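Local coordinates for KLLA0E01827p (PDB 6AM0), which probably serves as the Dcp1-type activating subunit of the mRNA decapping enzyme, a PH-superfamily protein associated with mRNA binding, at residues E51-L56 / N107-D112. Residues are numbered along the deposited sequence; the frame is centred on the assembly and turned at random.
Sequences EYQGVL and NRINPD
With CG of Asn107 anti to the backbone N (chi1 -166°) and chi2 near zero at 11°, the carboxamide of Asn107 reaches across to the backbone of Glu51 to Gln53, illustrating how one buried amide can serve two chain segments. Its OD1 accepts from Gln53 N at 2.9 Å and, on the opposite face of the amide plane, from Ile109 N at 3.0 Å, the latter closing an Asx turn. ND2 gives a weak bond to Glu51 O, reinforced by a second weak one from Asn110 ND2, and also donates to Asp112 O. Beside this network, Arg108 N meets Gln53 O at 2.6 Å in a straight bond (165°). In this PH-like fold, the contact ties the loop between strands 101-105 and 114-118 to the corner where the chain leaves strand 46-53 of one sheet for 55-61 of the other. Gly54 sits at that corner, with the aliphatic part of Arg108 alongside it (CG to Gly54 CA 4.0 Å). Beyond it, the guanidinium of Arg108 hydrogen-bonds to a polar side chain and the backbone of the chain of another protein. The ring of Tyr52 receives Asp112 O at its edge, in plane, 3.4 Å from CE1. Ile109 CD1 packs against Gln53 CB at 3.7 Å.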
loop_
_atom_site.group_PDB
_atom_site.type_symbol
_atom_site.label_atom_id
_atom_site.label_comp_id
_atom_site.label_asym_id
_atom_site.label_seq_id
_atom_site.Cartn_x
_atom_site.Cartn_y
_atom_site.Cartn_z
ATOM N N GLU F 51 -28.338 -0.226 25.447
ATOM C CA GLU F 51 -28.639 -1.570 25.938
ATOM C C GLU F 51 -30.054 -1.636 26.522
ATOM O O GLU F 51 -30.271 -2.016 27.672
ATOM C CB GLU F 51 -27.592 -1.995 26.962
ATOM C CG GLU F 51 -26.212 -2.181 26.364
ATOM C CD GLU F 51 -26.176 -3.309 25.351
ATOM O OE1 GLU F 51 -25.812 -4.442 25.735
ATOM O OE2 GLU F 51 -26.528 -3.064 24.177
ATOM N N TYR F 52 -31.027 -1.257 25.696
ATOM C CA TYR F 52 -32.434 -1.328 26.067
ATOM C C TYR F 52 -33.222 -1.919 24.909
ATOM O O TYR F 52 -33.090 -1.465 23.768
ATOM C CB TYR F 52 -32.996 0.050 26.426
ATOM C CG TYR F 52 -32.292 0.726 27.579
ATOM C CD1 TYR F 52 -32.395 0.224 28.864
ATOM C CD2 TYR F 52 -31.540 1.876 27.383
ATOM C CE1 TYR F 52 -31.763 0.836 29.920
ATOM C CE2 TYR F 52 -30.906 2.499 28.434
ATOM C CZ TYR F 52 -31.019 1.973 29.703
ATOM O OH TYR F 52 -30.388 2.584 30.763
ATOM N N GLN F 53 -34.046 -2.925 25.207
ATOM C CA GLN F 53 -34.814 -3.607 24.172
ATOM C C GLN F 53 -35.974 -4.389 24.777
ATOM O O GLN F 53 -35.769 -5.208 25.681
ATOM C CB GLN F 53 -33.910 -4.550 23.383
ATOM C CG GLN F 53 -34.217 -4.602 21.910
ATOM C CD GLN F 53 -33.375 -5.624 21.190
ATOM O OE1 GLN F 53 -32.725 -6.459 21.820
ATOM N NE2 GLN F 53 -33.376 -5.567 19.862
ATOM N N GLY F 54 -37.184 -4.161 24.285
ATOM C CA GLY F 54 -38.335 -4.878 24.790
ATOM C C GLY F 54 -39.619 -4.120 24.515
ATOM O O GLY F 54 -39.652 -3.165 23.737
ATOM N N VAL F 55 -40.684 -4.586 25.173
ATOM C CA VAL F 55 -41.994 -3.973 25.006
ATOM C C VAL F 55 -41.968 -2.554 25.547
ATOM O O VAL F 55 -41.363 -2.274 26.590
ATOM C CB VAL F 55 -43.066 -4.821 25.708
ATOM C CG1 VAL F 55 -42.628 -5.160 27.124
ATOM C CG2 VAL F 55 -44.401 -4.100 25.717
ATOM N N LEU F 56 -42.615 -1.642 24.830
ATOM C CA LEU F 56 -42.659 -0.244 25.232
ATOM C C LEU F 56 -44.078 0.126 25.630
ATOM O O LEU F 56 -45.044 -0.327 25.010
ATOM C CB LEU F 56 -42.165 0.666 24.104
ATOM C CG LEU F 56 -42.213 2.183 24.285
ATOM C CD1 LEU F 56 -41.050 2.797 23.539
ATOM C CD2 LEU F 56 -43.522 2.770 23.778
ATOM N N ASN F 107 -36.803 -4.057 29.734
ATOM C CA ASN F 107 -35.589 -4.457 29.043
ATOM C C ASN F 107 -35.439 -5.972 29.044
ATOM O O ASN F 107 -35.553 -6.618 30.091
ATOM C CB ASN F 107 -34.375 -3.801 29.696
ATOM C CG ASN F 107 -33.134 -3.897 28.838
ATOM O OD1 ASN F 107 -33.204 -4.267 27.665
ATOM N ND2 ASN F 107 -31.989 -3.554 29.415
ATOM N N ARG F 108 -35.195 -6.535 27.859
ATOM C CA ARG F 108 -34.835 -7.938 27.712
ATOM C C ARG F 108 -33.344 -8.183 27.878
ATOM O O ARG F 108 -32.940 -9.317 28.157
ATOM C CB ARG F 108 -35.259 -8.458 26.334
ATOM C CG ARG F 108 -36.729 -8.320 26.011
ATOM C CD ARG F 108 -37.004 -8.812 24.602
ATOM N NE ARG F 108 -36.551 -10.188 24.418
ATOM C CZ ARG F 108 -37.362 -11.231 24.273
ATOM N NH1 ARG F 108 -38.678 -11.061 24.281
ATOM N NH2 ARG F 108 -36.856 -12.447 24.113
ATOM N N ILE F 109 -32.520 -7.149 27.707
ATOM C CA ILE F 109 -31.073 -7.323 27.714
ATOM C C ILE F 109 -30.543 -7.418 29.140
ATOM O O ILE F 109 -29.850 -8.377 29.498
ATOM C CB ILE F 109 -30.405 -6.178 26.932
ATOM C CG1 ILE F 109 -30.856 -6.214 25.468
ATOM C CG2 ILE F 109 -28.891 -6.256 27.060
ATOM C CD1 ILE F 109 -30.457 -4.996 24.663
ATOM N N ASN F 110 -30.858 -6.431 29.975
ATOM C CA ASN F 110 -30.433 -6.436 31.371
ATOM C C ASN F 110 -31.582 -5.929 32.244
ATOM O O ASN F 110 -32.561 -5.393 31.712
ATOM C CB ASN F 110 -29.160 -5.598 31.541
ATOM C CG ASN F 110 -29.331 -4.167 31.084
ATOM O OD1 ASN F 110 -30.034 -3.380 31.716
ATOM N ND2 ASN F 110 -28.664 -3.813 29.989
ATOM N N PRO F 111 -31.523 -6.089 33.572
ATOM C CA PRO F 111 -32.690 -5.759 34.408
ATOM C C PRO F 111 -32.966 -4.278 34.585
ATOM O O PRO F 111 -33.883 -3.934 35.339
ATOM C CB PRO F 111 -32.345 -6.397 35.763
ATOM C CG PRO F 111 -31.286 -7.382 35.474
ATOM C CD PRO F 111 -30.498 -6.803 34.351
ATOM N N ASP F 112 -32.218 -3.384 33.948
ATOM C CA ASP F 112 -32.497 -1.957 34.050
ATOM C C ASP F 112 -33.410 -1.547 32.901
ATOM O O ASP F 112 -33.049 -1.692 31.729
ATOM C CB ASP F 112 -31.205 -1.142 34.042
ATOM C CG ASP F 112 -31.416 0.280 34.515
ATOM O OD1 ASP F 112 -31.449 0.496 35.746
ATOM O OD2 ASP F 112 -31.554 1.182 33.660
#